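Local coordinates for prophenoloxidase b (Marsupenaeus japonicus, PDB 3WKY), which is the hemolymph proenzyme of a type 3 copper phenoloxidase, which once activated probably oxidises phenols, at residues A110-E122 with H199-E211. Numbering follows the deposited sequence. Where two conformers were deposited one is given.
Sequences AVFLAALYHTYYE and HWHWHLSNPYYIE. With CUO (Cu2-o2 cluster), chain J.
Y121 and H201 meet at the tight heart of this contact, where helix 110-122 crosses helix 199-205 at -64°. The tyrosine OH lies 2.7 Å from H201 ND1, a hydrogen bond whose proton could sit on either atom, and ND1 sits at the edge of the phenol ring, in its plane. One face of that ring is covered by S205, whose CB stands 3.7 Å from the ring centroid in a CH-pi contact. One turn before Y121 in helix 110-122, Y117 offers a face to the pyrrole edge of W200, whose NE1 comes within 3.5 Å of Y117 CD2 in a T-shaped pair with planes at 89°. A chi1 of 163° turns the indole of W200 away from its own backbone N, and CH2 reaches A114 CB at 4.0 Å. L204 CD1 fills in between A114 and Y117 CB. H118 ND1 then donates to L204 O at 2.8 Å, a fairly straight bond. Cut back to an alanine here, Y121 would probably leave H201 ND1 without this partner and a gap over S205 CB.

Beyond the helix end the packing thins. P207 lays CG and CD near H118 CE1, and I210 adds only CD1, at the imidazole edge 3.8 Å from H118 CE1; the partly exposed E122 brushes I210 while its carboxylate forms a salt bridge with R215.

The opposite flank of helix 199-205 carries H199 and H203: H199 NE2 lies 2.2 Å and H203 NE2 2.3 Å from the copper CU1, with H226 as third ligand. The chemistry thus divides by face: aromatic edges and two imidazole hydrogen bonds tie the all-alpha region to a helix that spends its other histidines on the copper site.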
ATOM      1  N   ALA A 110      16.887 -41.642  -0.340  1.00 23.61           N
ATOM      2  CA  ALA A 110      16.119 -41.145  -1.485  1.00 22.77           C
ATOM      3  C   ALA A 110      17.017 -40.947  -2.704  1.00 24.82           C
ATOM      4  O   ALA A 110      16.609 -41.203  -3.839  1.00 21.59           O
ATOM      5  CB  ALA A 110      15.365 -39.852  -1.127  1.00 20.70           C
ATOM      6  N   VAL A 111      18.244 -40.498  -2.466  1.00 19.34           N
ATOM      7  CA  VAL A 111      19.238 -40.386  -3.525  1.00 22.01           C
ATOM      8  C   VAL A 111      19.547 -41.784  -4.081  1.00 23.46           C
ATOM      9  O   VAL A 111      19.649 -41.972  -5.297  1.00 22.98           O
ATOM     10  CB  VAL A 111      20.520 -39.690  -3.011  1.00 22.25           C
ATOM     11  CG1 VAL A 111      21.687 -39.870  -3.990  1.00 21.24           C
ATOM     12  CG2 VAL A 111      20.251 -38.198  -2.767  1.00 21.96           C
ATOM     13  N   PHE A 112      19.646 -42.766  -3.188  1.00 22.84           N
ATOM     14  CA  PHE A 112      19.870 -44.163  -3.590  1.00 22.83           C
ATOM     15  C   PHE A 112      18.756 -44.668  -4.513  1.00 22.81           C
ATOM     16  O   PHE A 112      19.026 -45.184  -5.609  1.00 23.54           O
ATOM     17  CB  PHE A 112      19.985 -45.047  -2.341  1.00 24.90           C
ATOM     18  CG  PHE A 112      20.182 -46.511  -2.641  1.00 25.11           C
ATOM     19  CD1 PHE A 112      21.441 -47.000  -2.973  1.00 31.09           C
ATOM     20  CD2 PHE A 112      19.114 -47.397  -2.577  1.00 24.57           C
ATOM     21  CE1 PHE A 112      21.631 -48.347  -3.238  1.00 30.92           C
ATOM     22  CE2 PHE A 112      19.294 -48.748  -2.849  1.00 36.43           C
ATOM     23  CZ  PHE A 112      20.555 -49.222  -3.180  1.00 31.90           C
ATOM     24  N   LEU A 113      17.509 -44.515  -4.071  1.00 20.39           N
ATOM     25  CA  LEU A 113      16.344 -44.897  -4.866  1.00 24.75           C
ATOM     26  C   LEU A 113      16.263 -44.191  -6.212  1.00 23.35           C
ATOM     27  O   LEU A 113      15.954 -44.823  -7.225  1.00 20.13           O
ATOM     28  CB  LEU A 113      15.049 -44.667  -4.079  1.00 22.50           C
ATOM     29  CG  LEU A 113      14.852 -45.619  -2.906  1.00 28.33           C
ATOM     30  CD1 LEU A 113      13.606 -45.260  -2.136  1.00 23.82           C
ATOM     31  CD2 LEU A 113      14.773 -47.061  -3.425  1.00 24.02           C
ATOM     32  N   ALA A 114      16.528 -42.887  -6.232  1.00 19.46           N
ATOM     33  CA  ALA A 114      16.471 -42.130  -7.486  1.00 23.95           C
ATOM     34  C   ALA A 114      17.499 -42.661  -8.479  1.00 23.15           C
ATOM     35  O   ALA A 114      17.189 -42.887  -9.651  1.00 21.25           O
ATOM     36  CB  ALA A 114      16.701 -40.642  -7.223  1.00 20.50           C
ATOM     37  N   ALA A 115      18.723 -42.863  -7.998  1.00 20.89           N
ATOM     38  CA  ALA A 115      19.803 -43.410  -8.819  1.00 23.54           C
ATOM     39  C   ALA A 115      19.447 -44.792  -9.389  1.00 21.69           C
ATOM     40  O   ALA A 115      19.754 -45.094 -10.552  1.00 20.08           O
ATOM     41  CB  ALA A 115      21.115 -43.470  -8.004  1.00 21.07           C
ATOM     42  N   LEU A 116      18.790 -45.621  -8.580  1.00 21.24           N
ATOM     43  CA  LEU A 116      18.382 -46.957  -9.017  0.53 24.28           C
ATOM     44  C   LEU A 116      17.343 -46.898 -10.133  1.00 29.59           C
ATOM     45  O   LEU A 116      17.464 -47.586 -11.151  1.00 23.05           O
ATOM     46  CB  LEU A 116      17.810 -47.759  -7.847  0.53 24.60           C
ATOM     47  CG  LEU A 116      18.747 -48.716  -7.115  0.53 32.20           C
ATOM     48  CD1 LEU A 116      17.949 -49.558  -6.129  0.53 36.56           C
ATOM     49  CD2 LEU A 116      19.481 -49.601  -8.118  0.53 36.60           C
ATOM     50  N   TYR A 117      16.310 -46.079  -9.947  1.00 19.64           N
ATOM     51  CA  TYR A 117      15.286 -45.937 -10.986  1.00 22.13           C
ATOM     52  C   TYR A 117      15.909 -45.386 -12.262  1.00 22.60           C
ATOM     53  O   TYR A 117      15.606 -45.858 -13.363  1.00 23.61           O
ATOM     54  CB  TYR A 117      14.140 -45.024 -10.522  1.00 19.43           C
ATOM     55  CG  TYR A 117      13.089 -45.695  -9.659  1.00 20.43           C
ATOM     56  CD1 TYR A 117      12.017 -46.361 -10.228  1.00 20.11           C
ATOM     57  CD2 TYR A 117      13.150 -45.621  -8.268  1.00 19.96           C
ATOM     58  CE1 TYR A 117      11.042 -46.962  -9.440  1.00 19.44           C
ATOM     59  CE2 TYR A 117      12.183 -46.219  -7.470  1.00 18.71           C
ATOM     60  CZ  TYR A 117      11.136 -46.887  -8.059  1.00 21.28           C
ATOM     61  OH  TYR A 117      10.175 -47.477  -7.263  1.00 22.28           O
ATOM     62  N   HIS A 118      16.776 -44.386 -12.129  1.00 19.49           N
ATOM     63  CA  HIS A 118      17.419 -43.808 -13.308  1.00 19.92           C
ATOM     64  C   HIS A 118      18.236 -44.867 -14.043  1.00 26.44           C
ATOM     65  O   HIS A 118      18.286 -44.894 -15.282  1.00 23.70           O
ATOM     66  CB  HIS A 118      18.332 -42.641 -12.935  1.00 19.21           C
ATOM     67  CG  HIS A 118      19.041 -42.039 -14.105  1.00 20.60           C
ATOM     68  ND1 HIS A 118      18.378 -41.609 -15.242  1.00 22.15           N
ATOM     69  CD2 HIS A 118      20.354 -41.790 -14.327  1.00 22.40           C
ATOM     70  CE1 HIS A 118      19.252 -41.123 -16.101  1.00 21.47           C
ATOM     71  NE2 HIS A 118      20.462 -41.219 -15.569  1.00 25.62           N
ATOM     72  N   THR A 119      18.871 -45.735 -13.265  1.00 23.23           N
ATOM     73  CA  THR A 119      19.688 -46.823 -13.811  1.00 18.92           C
ATOM     74  C   THR A 119      18.878 -47.776 -14.692  1.00 20.64           C
ATOM     75  O   THR A 119      19.365 -48.222 -15.740  1.00 26.08           O
ATOM     76  CB  THR A 119      20.384 -47.587 -12.679  1.00 23.79           C
ATOM     77  OG1 THR A 119      21.348 -46.724 -12.060  1.00 24.30           O
ATOM     78  CG2 THR A 119      21.092 -48.838 -13.221  1.00 26.18           C
ATOM     79  N   TYR A 120      17.650 -48.086 -14.290  1.00 21.27           N
ATOM     80  CA  TYR A 120      16.796 -48.933 -15.125  1.00 22.40           C
ATOM     81  C   TYR A 120      16.460 -48.278 -16.464  1.00 27.26           C
ATOM     82  O   TYR A 120      16.278 -48.971 -17.460  1.00 25.56           O
ATOM     83  CB  TYR A 120      15.509 -49.318 -14.397  1.00 23.69           C
ATOM     84  CG  TYR A 120      15.614 -50.519 -13.484  1.00 29.04           C
ATOM     85  CD1 TYR A 120      16.319 -50.447 -12.288  1.00 24.68           C
ATOM     86  CD2 TYR A 120      14.979 -51.717 -13.800  1.00 24.93           C
ATOM     87  CE1 TYR A 120      16.401 -51.531 -11.438  1.00 27.35           C
ATOM     88  CE2 TYR A 120      15.054 -52.814 -12.945  1.00 28.90           C
ATOM     89  CZ  TYR A 120      15.771 -52.709 -11.767  1.00 30.74           C
ATOM     90  OH  TYR A 120      15.860 -53.782 -10.908  1.00 34.27           O
ATOM     91  N   TYR A 121      16.366 -46.949 -16.496  1.00 24.68           N
ATOM     92  CA  TYR A 121      16.120 -46.257 -17.756  1.00 22.71           C
ATOM     93  C   TYR A 121      17.370 -46.220 -18.628  1.00 28.13           C
ATOM     94  O   TYR A 121      17.291 -46.337 -19.845  1.00 27.72           O
ATOM     95  CB  TYR A 121      15.605 -44.821 -17.520  1.00 20.82           C
ATOM     96  CG  TYR A 121      14.165 -44.803 -17.088  1.00 18.20           C
ATOM     97  CD1 TYR A 121      13.150 -44.971 -18.020  1.00 20.40           C
ATOM     98  CD2 TYR A 121      13.817 -44.636 -15.752  1.00 20.60           C
ATOM     99  CE1 TYR A 121      11.830 -44.976 -17.642  1.00 22.63           C
ATOM    100  CE2 TYR A 121      12.491 -44.641 -15.362  1.00 22.23           C
ATOM    101  CZ  TYR A 121      11.506 -44.814 -16.320  1.00 19.78           C
ATOM    102  OH  TYR A 121      10.187 -44.831 -15.960  1.00 22.49           O
ATOM    103  N   GLU A 122      18.528 -46.065 -18.006  1.00 21.62           N
ATOM    104  CA  GLU A 122      19.765 -45.869 -18.756  0.53 22.51           C
ATOM    105  C   GLU A 122      20.406 -47.184 -19.199  1.00 31.15           C
ATOM    106  O   GLU A 122      21.004 -47.255 -20.272  1.00 27.06           O
ATOM    107  CB  GLU A 122      20.765 -45.035 -17.950  0.53 25.94           C
ATOM    108  CG  GLU A 122      20.583 -43.529 -18.103  0.53 24.24           C
ATOM    109  CD  GLU A 122      20.711 -43.077 -19.550  0.53 31.58           C
ATOM    110  OE1 GLU A 122      19.670 -42.842 -20.196  0.53 32.48           O
ATOM    111  OE2 GLU A 122      21.853 -42.963 -20.044  0.53 36.94           O
ATOM    112  N   HIS A 199       5.223 -38.527 -12.371  1.00 16.60           N
ATOM    113  CA  HIS A 199       6.084 -37.365 -12.376  1.00 17.96           C
ATOM    114  C   HIS A 199       7.536 -37.716 -11.988  1.00 16.53           C
ATOM    115  O   HIS A 199       8.494 -37.247 -12.605  1.00 16.64           O
ATOM    116  CB  HIS A 199       5.502 -36.313 -11.432  1.00 15.22           C
ATOM    117  CG  HIS A 199       6.063 -34.959 -11.644  1.00 16.55           C
ATOM    118  ND1 HIS A 199       6.832 -34.314 -10.701  1.00 20.55           N
ATOM    119  CD2 HIS A 199       5.978 -34.118 -12.701  1.00 20.49           C
ATOM    120  CE1 HIS A 199       7.198 -33.138 -11.165  1.00 18.02           C
ATOM    121  NE2 HIS A 199       6.675 -32.991 -12.366  1.00 20.36           N
ATOM    122  N   TRP A 200       7.696 -38.538 -10.958  1.00 17.03           N
ATOM    123  CA  TRP A 200       9.009 -39.074 -10.586  1.00 16.92           C
ATOM    124  C   TRP A 200       9.649 -39.818 -11.772  1.00 15.90           C
ATOM    125  O   TRP A 200      10.798 -39.551 -12.149  1.00 17.98           O
ATOM    126  CB  TRP A 200       8.817 -39.988  -9.374  1.00 17.83           C
ATOM    127  CG  TRP A 200       9.909 -40.979  -8.989  1.00 20.06           C
ATOM    128  CD1 TRP A 200      10.090 -42.247  -9.496  1.00 20.01           C
ATOM    129  CD2 TRP A 200      10.873 -40.835  -7.928  1.00 18.42           C
ATOM    130  NE1 TRP A 200      11.134 -42.874  -8.844  1.00 21.07           N
ATOM    131  CE2 TRP A 200      11.623 -42.034  -7.873  1.00 19.94           C
ATOM    132  CE3 TRP A 200      11.176 -39.808  -7.022  1.00 18.61           C
ATOM    133  CZ2 TRP A 200      12.671 -42.223  -6.966  1.00 18.32           C
ATOM    134  CZ3 TRP A 200      12.228 -39.998  -6.110  1.00 19.77           C
ATOM    135  CH2 TRP A 200      12.957 -41.199  -6.092  1.00 21.74           C
ATOM    136  N   HIS A 201       8.898 -40.740 -12.361  1.00 18.09           N
ATOM    137  CA  HIS A 201       9.412 -41.487 -13.509  1.00 16.42           C
ATOM    138  C   HIS A 201       9.817 -40.595 -14.665  1.00 19.31           C
ATOM    139  O   HIS A 201      10.874 -40.803 -15.285  1.00 17.73           O
ATOM    140  CB  HIS A 201       8.407 -42.545 -13.962  1.00 16.33           C
ATOM    141  CG  HIS A 201       8.463 -43.789 -13.137  1.00 19.44           C
ATOM    142  ND1 HIS A 201       9.388 -44.789 -13.371  1.00 23.04           N
ATOM    143  CD2 HIS A 201       7.729 -44.194 -12.074  1.00 22.79           C
ATOM    144  CE1 HIS A 201       9.215 -45.757 -12.487  1.00 21.29           C
ATOM    145  NE2 HIS A 201       8.219 -45.422 -11.688  1.00 24.41           N
ATOM    146  N   TRP A 202       8.989 -39.598 -14.961  1.00 18.08           N
ATOM    147  CA  TRP A 202       9.310 -38.727 -16.083  1.00 21.11           C
ATOM    148  C   TRP A 202      10.660 -38.062 -15.871  1.00 20.47           C
ATOM    149  O   TRP A 202      11.503 -38.007 -16.776  1.00 17.83           O
ATOM    150  CB  TRP A 202       8.212 -37.678 -16.354  1.00 16.77           C
ATOM    151  CG  TRP A 202       8.480 -37.007 -17.674  1.00 16.68           C
ATOM    152  CD1 TRP A 202       7.991 -37.382 -18.906  1.00 17.46           C
ATOM    153  CD2 TRP A 202       9.381 -35.922 -17.911  1.00 16.31           C
ATOM    154  NE1 TRP A 202       8.518 -36.566 -19.887  1.00 16.65           N
ATOM    155  CE2 TRP A 202       9.375 -35.664 -19.296  1.00 15.89           C
ATOM    156  CE3 TRP A 202      10.191 -35.133 -17.078  1.00 17.64           C
ATOM    157  CZ2 TRP A 202      10.151 -34.648 -19.873  1.00 15.58           C
ATOM    158  CZ3 TRP A 202      10.958 -34.126 -17.650  1.00 18.86           C
ATOM    159  CH2 TRP A 202      10.930 -33.890 -19.032  1.00 17.32           C
ATOM    160  N   HIS A 203      10.879 -37.536 -14.672  1.00 15.38           N
ATOM    161  CA  HIS A 203      12.101 -36.801 -14.433  1.00 16.01           C
ATOM    162  C   HIS A 203      13.322 -37.684 -14.267  1.00 18.25           C
ATOM    163  O   HIS A 203      14.444 -37.212 -14.408  1.00 18.66           O
ATOM    164  CB  HIS A 203      11.945 -35.867 -13.241  1.00 18.09           C
ATOM    165  CG  HIS A 203      11.199 -34.624 -13.587  1.00 14.78           C
ATOM    166  ND1 HIS A 203      11.784 -33.577 -14.262  1.00 18.89           N
ATOM    167  CD2 HIS A 203       9.909 -34.274 -13.380  1.00 17.41           C
ATOM    168  CE1 HIS A 203      10.889 -32.624 -14.444  1.00 18.33           C
ATOM    169  NE2 HIS A 203       9.747 -33.027 -13.923  1.00 17.25           N
ATOM    170  N   LEU A 204      13.103 -38.954 -13.965  1.00 18.14           N
ATOM    171  CA  LEU A 204      14.237 -39.863 -13.839  1.00 18.20           C
ATOM    172  C   LEU A 204      14.528 -40.554 -15.169  1.00 18.57           C
ATOM    173  O   LEU A 204      15.643 -41.035 -15.394  1.00 22.60           O
ATOM    174  CB  LEU A 204      14.027 -40.841 -12.682  1.00 18.38           C
ATOM    175  CG  LEU A 204      14.187 -40.141 -11.320  1.00 19.78           C
ATOM    176  CD1 LEU A 204      13.804 -41.055 -10.171  1.00 22.00           C
ATOM    177  CD2 LEU A 204      15.612 -39.626 -11.134  1.00 22.26           C
ATOM    178  N   SER A 205      13.532 -40.574 -16.057  1.00 18.09           N
ATOM    179  CA  SER A 205      13.743 -41.022 -17.432  1.00 18.22           C
ATOM    180  C   SER A 205      14.364 -39.906 -18.263  1.00 21.36           C
ATOM    181  O   SER A 205      15.188 -40.154 -19.146  1.00 19.00           O
ATOM    182  CB  SER A 205      12.412 -41.435 -18.053  1.00 19.03           C
ATOM    183  OG  SER A 205      12.600 -41.958 -19.359  1.00 25.26           O
ATOM    184  N   ASN A 206      13.971 -38.665 -17.970  1.00 17.18           N
ATOM    185  CA  ASN A 206      14.447 -37.511 -18.732  1.00 17.05           C
ATOM    186  C   ASN A 206      15.052 -36.419 -17.860  1.00 18.79           C
ATOM    187  O   ASN A 206      14.607 -35.271 -17.920  1.00 18.21           O
ATOM    188  CB  ASN A 206      13.290 -36.919 -19.525  1.00 17.25           C
ATOM    189  CG  ASN A 206      12.758 -37.882 -20.541  1.00 23.05           C
ATOM    190  OD1 ASN A 206      13.428 -38.163 -21.530  1.00 20.76           O
ATOM    191  ND2 ASN A 206      11.569 -38.425 -20.294  1.00 19.76           N
ATOM    192  N   PRO A 207      16.081 -36.760 -17.067  1.00 20.06           N
ATOM    193  CA  PRO A 207      16.596 -35.744 -16.138  1.00 15.80           C
ATOM    194  C   PRO A 207      17.299 -34.621 -16.873  1.00 18.37           C
ATOM    195  O   PRO A 207      17.979 -34.838 -17.876  1.00 19.22           O
ATOM    196  CB  PRO A 207      17.590 -36.532 -15.276  1.00 22.11           C
ATOM    197  CG  PRO A 207      18.050 -37.668 -16.169  1.00 21.48           C
ATOM    198  CD  PRO A 207      16.847 -38.025 -16.998  1.00 18.47           C
ATOM    199  N   TYR A 208      17.133 -33.406 -16.363  1.00 18.90           N
ATOM    200  CA  TYR A 208      17.721 -32.249 -17.000  1.00 16.69           C
ATOM    201  C   TYR A 208      19.243 -32.286 -16.938  1.00 16.76           C
ATOM    202  O   TYR A 208      19.922 -31.546 -17.669  1.00 18.01           O
ATOM    203  CB  TYR A 208      17.167 -30.973 -16.362  1.00 14.14           C
ATOM    204  CG  TYR A 208      17.448 -30.851 -14.878  1.00 15.57           C
ATOM    205  CD1 TYR A 208      18.641 -30.313 -14.429  1.00 19.65           C
ATOM    206  CD2 TYR A 208      16.505 -31.250 -13.931  1.00 16.84           C
ATOM    207  CE1 TYR A 208      18.905 -30.182 -13.078  1.00 18.72           C
ATOM    208  CE2 TYR A 208      16.761 -31.121 -12.567  1.00 17.60           C
ATOM    209  CZ  TYR A 208      17.963 -30.591 -12.156  1.00 16.71           C
ATOM    210  OH  TYR A 208      18.245 -30.447 -10.807  1.00 20.35           O
ATOM    211  N   TYR A 209      19.779 -33.161 -16.088  1.00 16.93           N
ATOM    212  CA  TYR A 209      21.231 -33.255 -15.957  0.52 20.04           C
ATOM    213  C   TYR A 209      21.832 -34.343 -16.858  1.00 23.94           C
ATOM    214  O   TYR A 209      23.038 -34.602 -16.813  1.00 25.69           O
ATOM    215  CB  TYR A 209      21.628 -33.444 -14.482  0.52 21.05           C
ATOM    216  CG  TYR A 209      20.726 -34.402 -13.731  0.52 24.03           C
ATOM    217  CD1 TYR A 209      19.516 -33.977 -13.175  0.52 18.21           C
ATOM    218  CD2 TYR A 209      21.078 -35.736 -13.588  0.52 22.84           C
ATOM    219  CE1 TYR A 209      18.691 -34.864 -12.496  0.52 18.56           C
ATOM    220  CE2 TYR A 209      20.269 -36.621 -12.910  0.52 22.35           C
ATOM    221  CZ  TYR A 209      19.081 -36.186 -12.365  0.52 25.89           C
ATOM    222  OH  TYR A 209      18.279 -37.087 -11.701  0.52 23.77           O
ATOM    223  N   ILE A 210      20.993 -34.964 -17.685  1.00 19.10           N
ATOM    224  CA  ILE A 210      21.471 -36.008 -18.592  1.00 21.89           C
ATOM    225  C   ILE A 210      22.596 -35.484 -19.485  1.00 27.79           C
ATOM    226  O   ILE A 210      22.622 -34.303 -19.843  1.00 23.85           O
ATOM    227  CB  ILE A 210      20.321 -36.571 -19.464  1.00 22.16           C
ATOM    228  CG1 ILE A 210      20.683 -37.950 -20.037  1.00 25.33           C
ATOM    229  CG2 ILE A 210      19.939 -35.602 -20.591  1.00 23.47           C
ATOM    230  CD1 ILE A 210      20.504 -39.085 -19.038  1.00 21.98           C
ATOM    231  N   GLU A 211      23.555 -36.336 -19.831  1.00 29.35           N
ATOM    232  CA  GLU A 211      24.584 -35.938 -20.787  0.56 32.44           C
ATOM    233  C   GLU A 211      23.905 -35.524 -22.086  1.00 29.37           C
ATOM    234  O   GLU A 211      23.116 -36.290 -22.641  1.00 31.51           O
ATOM    235  CB  GLU A 211      25.561 -37.088 -21.047  0.56 36.43           C
ATOM    236  CG  GLU A 211      26.994 -36.790 -20.618  0.56 39.81           C
ATOM    237  CD  GLU A 211      27.713 -35.848 -21.569  0.56 32.26           C
ATOM    238  OE1 GLU A 211      27.730 -36.123 -22.788  0.56 33.79           O
ATOM    239  OE2 GLU A 211      28.264 -34.837 -21.094  0.56 42.14           O
TER
HETATM  240 CU1  CUO J 708       7.853 -31.771 -13.751  1.00 26.47          CU
HETATM  241 CU2  CUO J 708       8.282 -28.396 -12.569  1.00 20.77          CU
HETATM  242  O1  CUO J 708       8.903 -30.134 -13.294  1.00 34.54           O
HETATM  243  O2  CUO J 708       8.026 -30.464 -11.925  1.00 28.87           O